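Local coordinates for putative glycosyltransferase (Mannosyltransferase) involved in glycosylating the PBCV-1 major capsid protein (PDB 2P6W), which probably transfers a sugar from a nucleotide-sugar donor during glycosylation of the viral major capsid protein, this chain being its manganese-binding N-terminal GT-A-type domain, at residues T19-K24 with A202-H207; K24-V29 with Y38-E43. All blocks are in the same frame, centred on the assembly; numbering follows the deposited sequence.

Contact 1: residues T19-K24 with A202-H207; sequences TIYARK and AERDEH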
loop_
_atom_site.group_PDB
_atom_site.type_symbol
_atom_site.label_atom_id
_atom_site.label_comp_id
_atom_site.label_asym_id
_atom_site.label_seq_id
_atom_site.Cartn_x
_atom_site.Cartn_y
_atom_site.Cartn_z
ATOM N N THR A 19 11.335 -13.415 7.931
ATOM C CA THR A 19 10.709 -13.577 6.638
ATOM C C THR A 19 11.564 -12.847 5.623
ATOM O O THR A 19 11.594 -11.620 5.595
ATOM C CB THR A 19 9.263 -13.071 6.658
ATOM O OG1 THR A 19 8.533 -13.842 7.627
ATOM C CG2 THR A 19 8.638 -13.262 5.304
ATOM N N ILE A 20 12.295 -13.627 4.822
ATOM C CA ILE A 20 13.311 -13.077 3.930
ATOM C C ILE A 20 12.753 -12.144 2.858
ATOM O O ILE A 20 13.279 -11.047 2.673
ATOM C CB ILE A 20 14.201 -14.191 3.335
ATOM C CG1 ILE A 20 14.984 -14.872 4.455
ATOM C CG2 ILE A 20 15.166 -13.644 2.269
ATOM C CD1 ILE A 20 15.777 -13.906 5.375
ATOM N N TYR A 21 11.674 -12.537 2.183
ATOM C CA TYR A 21 11.176 -11.662 1.110
ATOM C C TYR A 21 10.837 -10.271 1.626
ATOM O O TYR A 21 11.060 -9.281 0.929
ATOM C CB TYR A 21 9.985 -12.257 0.371
ATOM C CG TYR A 21 8.661 -12.154 1.079
ATOM C CD1 TYR A 21 7.896 -10.966 1.041
ATOM C CD2 TYR A 21 8.138 -13.253 1.755
ATOM C CE1 TYR A 21 6.668 -10.866 1.699
ATOM C CE2 TYR A 21 6.906 -13.175 2.397
ATOM C CZ TYR A 21 6.171 -11.986 2.361
ATOM O OH TYR A 21 4.944 -11.941 2.997
ATOM N N ALA A 22 10.326 -10.196 2.855
ATOM C CA ALA A 22 9.916 -8.909 3.412
ATOM C C ALA A 22 11.122 -8.079 3.832
ATOM O O ALA A 22 11.073 -6.854 3.785
ATOM C CB ALA A 22 8.960 -9.117 4.575
ATOM N N ARG A 23 12.211 -8.738 4.235
ATOM C CA ARG A 23 13.467 -8.008 4.461
ATOM C C ARG A 23 13.878 -7.348 3.153
ATOM O O ARG A 23 14.281 -6.183 3.138
ATOM C CB ARG A 23 14.579 -8.939 4.975
ATOM C CG ARG A 23 15.812 -8.184 5.478
ATOM C CD ARG A 23 16.844 -9.095 6.163
ATOM N NE ARG A 23 17.195 -10.299 5.404
ATOM C CZ ARG A 23 17.965 -10.320 4.316
ATOM N NH1 ARG A 23 18.470 -9.194 3.817
ATOM N NH2 ARG A 23 18.224 -11.475 3.714
ATOM N N LYS A 24 13.770 -8.095 2.059
ATOM C CA LYS A 24 14.242 -7.613 0.763
ATOM C C LYS A 24 13.372 -6.490 0.213
ATOM O O LYS A 24 13.892 -5.484 -0.281
ATOM C CB LYS A 24 14.363 -8.768 -0.229
ATOM C CG LYS A 24 15.488 -9.727 0.138
ATOM C CD LYS A 24 15.590 -10.820 -0.883
ATOM C CE LYS A 24 16.863 -11.619 -0.730
ATOM N NZ LYS A 24 16.988 -12.455 -1.938
ATOM N N ALA A 202 7.351 -18.761 0.564
ATOM C CA ALA A 202 8.472 -19.401 -0.126
ATOM C C ALA A 202 8.520 -18.962 -1.588
ATOM O O ALA A 202 9.599 -18.783 -2.159
ATOM C CB ALA A 202 8.375 -20.932 -0.022
ATOM N N GLU A 203 7.345 -18.787 -2.192
ATOM C CA GLU A 203 7.224 -18.337 -3.583
ATOM C C GLU A 203 7.742 -16.912 -3.711
ATOM O O GLU A 203 8.462 -16.563 -4.648
ATOM C CB GLU A 203 5.765 -18.447 -4.040
ATOM C CG GLU A 203 5.348 -19.917 -4.262
ATOM C CD GLU A 203 3.854 -20.166 -4.174
ATOM O OE1 GLU A 203 3.055 -19.195 -4.284
ATOM O OE2 GLU A 203 3.483 -21.357 -4.010
ATOM N N ARG A 204 7.374 -16.080 -2.741
ATOM C CA ARG A 204 7.896 -14.716 -2.657
ATOM C C ARG A 204 9.409 -14.619 -2.416
ATOM O O ARG A 204 10.075 -13.751 -3.002
ATOM C CB ARG A 204 7.132 -13.972 -1.562
ATOM C CG ARG A 204 5.691 -13.717 -1.960
ATOM C CD ARG A 204 4.853 -13.191 -0.810
ATOM N NE ARG A 204 3.524 -12.766 -1.247
ATOM C CZ ARG A 204 2.521 -12.475 -0.416
ATOM N NH1 ARG A 204 2.691 -12.540 0.904
ATOM N NH2 ARG A 204 1.349 -12.091 -0.905
ATOM N N ASP A 205 9.945 -15.472 -1.537
ATOM C CA ASP A 205 11.391 -15.544 -1.325
ATOM C C ASP A 205 12.061 -15.841 -2.661
ATOM O O ASP A 205 13.041 -15.203 -3.028
ATOM C CB ASP A 205 11.761 -16.665 -0.353
ATOM C CG ASP A 205 11.416 -16.359 1.098
ATOM O OD1 ASP A 205 10.938 -15.250 1.419
ATOM O OD2 ASP A 205 11.640 -17.273 1.943
ATOM N N GLU A 206 11.518 -16.825 -3.380
ATOM C CA GLU A 206 12.104 -17.248 -4.647
ATOM C C GLU A 206 12.027 -16.129 -5.695
ATOM O O GLU A 206 12.988 -15.904 -6.437
ATOM C CB GLU A 206 11.427 -18.537 -5.138
ATOM C CG GLU A 206 12.124 -19.181 -6.339
ATOM C CD GLU A 206 11.915 -20.686 -6.416
ATOM O OE1 GLU A 206 10.792 -21.164 -6.126
ATOM O OE2 GLU A 206 12.883 -21.393 -6.789
ATOM N N HIS A 207 10.904 -15.412 -5.737
ATOM C CA HIS A 207 10.766 -14.271 -6.650
ATOM C C HIS A 207 11.806 -13.217 -6.317
ATOM O O HIS A 207 12.510 -12.727 -7.204
ATOM C CB HIS A 207 9.372 -13.648 -6.564
ATOM C CG HIS A 207 9.093 -12.638 -7.632
ATOM N ND1 HIS A 207 9.355 -11.295 -7.474
ATOM C CD2 HIS A 207 8.557 -12.776 -8.869
ATOM C CE1 HIS A 207 8.991 -10.646 -8.570
ATOM N NE2 HIS A 207 8.521 -11.527 -9.435
HETATM O O HOH W 1 14.481 -13.750 -1.122
#

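Contact 2: residues K24-V29 with Y38-E43; sequences KTKELV and YNFYYE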
loop_
_atom_site.group_PDB
_atom_site.type_symbol
_atom_site.label_atom_id
_atom_site.label_comp_id
_atom_site.label_asym_id
_atom_site.label_seq_id
_atom_site.Cartn_x
_atom_site.Cartn_y
_atom_site.Cartn_z
ATOM N N LYS A 24 13.770 -8.095 2.059
ATOM C CA LYS A 24 14.242 -7.613 0.763
ATOM C C LYS A 24 13.372 -6.490 0.213
ATOM O O LYS A 24 13.892 -5.484 -0.281
ATOM C CB LYS A 24 14.363 -8.768 -0.229
ATOM C CG LYS A 24 15.488 -9.727 0.138
ATOM C CD LYS A 24 15.590 -10.820 -0.883
ATOM C CE LYS A 24 16.863 -11.619 -0.730
ATOM N NZ LYS A 24 16.988 -12.455 -1.938
ATOM N N THR A 25 12.052 -6.641 0.282
ATOM C CA THR A 25 11.183 -5.561 -0.170
ATOM C C THR A 25 11.403 -4.304 0.677
ATOM O O THR A 25 11.476 -3.209 0.130
ATOM C CB THR A 25 9.703 -5.946 -0.147
ATOM O OG1 THR A 25 9.322 -6.234 1.197
ATOM C CG2 THR A 25 9.451 -7.170 -1.025
ATOM N N LYS A 26 11.510 -4.467 1.998
ATOM C CA LYS A 26 11.832 -3.330 2.864
ATOM C C LYS A 26 13.095 -2.598 2.368
ATOM O O LYS A 26 13.100 -1.371 2.237
ATOM C CB LYS A 26 12.051 -3.795 4.300
ATOM C CG LYS A 26 12.383 -2.642 5.239
ATOM C CD LYS A 26 13.057 -3.129 6.503
ATOM C CE LYS A 26 13.411 -1.959 7.415
ATOM N NZ LYS A 26 14.066 -2.392 8.701
ATOM N N GLU A 27 14.162 -3.360 2.120
ATOM C CA GLU A 27 15.422 -2.777 1.635
ATOM C C GLU A 27 15.237 -1.954 0.373
ATOM O O GLU A 27 15.769 -0.842 0.260
ATOM C CB GLU A 27 16.462 -3.872 1.395
ATOM C CG GLU A 27 17.076 -4.357 2.710
ATOM C CD GLU A 27 17.863 -5.646 2.573
ATOM O OE1 GLU A 27 18.038 -6.132 1.429
ATOM O OE2 GLU A 27 18.299 -6.175 3.625
ATOM N N LEU A 28 14.484 -2.498 -0.582
ATOM C CA LEU A 28 14.266 -1.811 -1.863
ATOM C C LEU A 28 13.408 -0.549 -1.700
ATOM O O LEU A 28 13.681 0.487 -2.307
ATOM C CB LEU A 28 13.646 -2.770 -2.886
ATOM C CG LEU A 28 14.519 -3.966 -3.260
ATOM C CD1 LEU A 28 13.799 -4.772 -4.350
ATOM C CD2 LEU A 28 15.871 -3.478 -3.744
ATOM N N VAL A 29 12.388 -0.620 -0.860
ATOM C CA VAL A 29 11.582 0.573 -0.580
ATOM C C VAL A 29 12.400 1.646 0.144
ATOM O O VAL A 29 12.348 2.832 -0.228
ATOM C CB VAL A 29 10.266 0.230 0.136
ATOM C CG1 VAL A 29 9.430 1.497 0.410
ATOM C CG2 VAL A 29 9.443 -0.738 -0.706
ATOM N N TYR A 38 12.008 10.859 -0.065
ATOM C CA TYR A 38 10.750 10.552 0.622
ATOM C C TYR A 38 11.044 10.049 2.016
ATOM O O TYR A 38 12.094 9.461 2.258
ATOM C CB TYR A 38 9.946 9.474 -0.116
ATOM C CG TYR A 38 9.691 9.727 -1.576
ATOM C CD1 TYR A 38 9.250 10.972 -2.031
ATOM C CD2 TYR A 38 9.817 8.693 -2.510
ATOM C CE1 TYR A 38 8.983 11.200 -3.395
ATOM C CE2 TYR A 38 9.562 8.916 -3.876
ATOM C CZ TYR A 38 9.145 10.173 -4.312
ATOM O OH TYR A 38 8.888 10.402 -5.648
ATOM N N ASN A 39 10.098 10.235 2.941
ATOM C CA ASN A 39 10.251 9.650 4.275
ATOM C C ASN A 39 9.863 8.187 4.173
ATOM O O ASN A 39 9.086 7.820 3.296
ATOM C CB ASN A 39 9.330 10.321 5.299
ATOM C CG ASN A 39 9.483 11.830 5.339
ATOM O OD1 ASN A 39 8.492 12.584 5.211
ATOM N ND2 ASN A 39 10.716 12.291 5.490
ATOM N N PHE A 40 10.413 7.363 5.057
ATOM C CA PHE A 40 10.111 5.945 5.090
ATOM C C PHE A 40 9.815 5.548 6.535
ATOM O O PHE A 40 10.645 5.786 7.418
ATOM C CB PHE A 40 11.298 5.148 4.540
ATOM C CG PHE A 40 11.095 3.673 4.563
ATOM C CD1 PHE A 40 10.008 3.094 3.918
ATOM C CD2 PHE A 40 11.994 2.851 5.239
ATOM C CE1 PHE A 40 9.811 1.699 3.944
ATOM C CE2 PHE A 40 11.813 1.460 5.268
ATOM C CZ PHE A 40 10.732 0.889 4.609
ATOM N N TYR A 41 8.615 5.002 6.764
ATOM C CA TYR A 41 8.219 4.477 8.071
ATOM C C TYR A 41 7.972 2.991 7.944
ATOM O O TYR A 41 7.207 2.562 7.077
ATOM C CB TYR A 41 6.942 5.142 8.650
ATOM C CG TYR A 41 6.673 4.587 10.020
ATOM C CD1 TYR A 41 7.305 5.118 11.139
ATOM C CD2 TYR A 41 5.874 3.457 10.188
ATOM C CE1 TYR A 41 7.122 4.565 12.395
ATOM C CE2 TYR A 41 5.671 2.900 11.441
ATOM C CZ TYR A 41 6.319 3.452 12.543
ATOM O OH TYR A 41 6.165 2.912 13.804
ATOM N N TYR A 42 8.602 2.198 8.817
ATOM C CA TYR A 42 8.425 0.738 8.765
ATOM C C TYR A 42 8.075 0.165 10.128
ATOM O O TYR A 42 8.838 0.342 11.089
ATOM C CB TYR A 42 9.713 0.092 8.258
ATOM C CG TYR A 42 9.554 -1.326 7.802
ATOM C CD1 TYR A 42 8.989 -1.618 6.554
ATOM C CD2 TYR A 42 9.977 -2.394 8.603
ATOM C CE1 TYR A 42 8.845 -2.962 6.131
ATOM C CE2 TYR A 42 9.851 -3.706 8.184
ATOM C CZ TYR A 42 9.288 -3.989 6.952
ATOM O OH TYR A 42 9.167 -5.299 6.524
ATOM N N GLU A 43 6.928 -0.509 10.229
ATOM C CA GLU A 43 6.488 -1.070 11.499
ATOM C C GLU A 43 7.041 -2.480 11.682
ATOM O O GLU A 43 6.698 -3.396 10.931
ATOM C CB GLU A 43 4.967 -1.071 11.572
ATOM C CG GLU A 43 4.405 -1.507 12.941
ATOM C CD GLU A 43 4.662 -0.461 14.035
ATOM O OE1 GLU A 43 4.642 0.756 13.721
ATOM O OE2 GLU A 43 4.883 -0.862 15.200
HETATM O O HOH W 2 8.691 -5.524 4.011
#

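Contact 1: residues T19-K24 with A202-H207
Tyr21 and Asp205 mark the closest backbone approach between 19-24 and 202-207, their CA atoms 4.6 Å apart. The helical parts, 20-24 and 202-207, run in broadly the same direction: their short axes come within 8.6 Å and cross at +43°. At this crossing the first turn of one helix is held by a side chain of the other. Asp205 OD1 accepts a hydrogen bond from the backbone N of Tyr21 at 2.9 Å, the N-H bent to 136° and arriving from above the carboxylate plane. The amide belongs to the helix's opening turn, where Thr19 occupies the N-cap position without a side-chain capping bond, and the negative carboxylate probably suits the positive end of the helix dipole. The same OD1 lies in the plane of the Tyr21 ring, at its edge.

Arg204 covers one face of that ring. With its chain extended from CG to NE, it runs alongside the tyrosine in the same direction, CB over the CG end and CD beyond it; CD makes a CH-pi contact 3.8 Å from the ring centroid. At the far end Arg204 NH1 gives a weak hydrogen bond to Tyr21 OH at 3.1 Å. NH2 is held by Met196 O and also bonds a citrate anion, probably from the crystallisation liquor; Arg204 is a residue that binds UDP, and no nucleotide is present here. A water bridges Lys24 NZ, at 2.9 Å, to Asp205 O, at 2.8 Å.

Tyr21 also packs on Arg201 and Met208, so helix 201-210 lies against the N-terminal turn of helix 20-36. The loop residue Met196, just after strand 193-195, touches Tyr21 as well and connects this helix pair to the strand that ends in the manganese ligand His195.

Contact 2: residues K24-V29 with Y38-E43
Lys26 lies across one face of the Tyr42 ring with its aliphatic chain. CG sits above the ring centre, 3.6 Å from the centroid and 11° off the normal, which defines a CH-pi contact; CB is nearer the CE1-CZ side, while CE reaches CD2 at 3.7 Å. This spread along the ring follows from the torsions: CG is anti to the backbone N (chi1 -180°) and the chain stays extended beyond it, running from the hydroxyl end of the ring toward CD2, with NZ leading to a long, weak ion pair with Glu44.

The same methylene serves a second ring in a different way. Lys26 CG lies in the plane of Phe40, at its edge, 3.9 Å from CZ, so one carbon faces the tyrosine and edges the phenylalanine. One turn further along the same helix face, Val29 CG1 approaches Phe40 CE1 at 3.6 Å, the two side chains crossing at about a right angle.

The polar end of Tyr42 is joined to the helix through water. A water in the ring plane lies 2.6 Å from Tyr42 OH and donates a hydrogen bond to Thr25 OG1 at 3.0 Å. Thr25 OG1 also bonds to Ser81 O, which connects this network to a residue that binds UDP.

Helix 24-29 and strand 39-43 run nearly antiparallel, 162° between their short axes, which approach to 10.3 Å. Phe40 and Tyr42 face the helix, while Tyr41 between them packs on helix 59-69 across the sheet. This is the helix-on-sheet packing of a beta-alpha-beta crossover, strand 8-13, helix 20-36, strand 39-43, in the Rossmann-like nucleotide-binding part of a GT-A fold.

From the N terminus, the chain passes through strand 8-13 into helix 20-36, whose successive turns serve both contacts, Lys24 being common to the two. Contact 2 closes first: the helix ends, the chain turns, and strand 39-43 returns beside strand 8-13 at the edge of the six-stranded sheet, with only eight residues between the segments. Contact 1 closes much later, after 177 intervening residues that include the rest of the sheet and the Asp80 and Asp82 manganese ligands, when helix 201-210 reaches the start of helix 20-36. The short loop thus falls wholly within the long one. Ala22 O and Tyr42 OH, 3.7 Å apart, bring the two contacts into packing range.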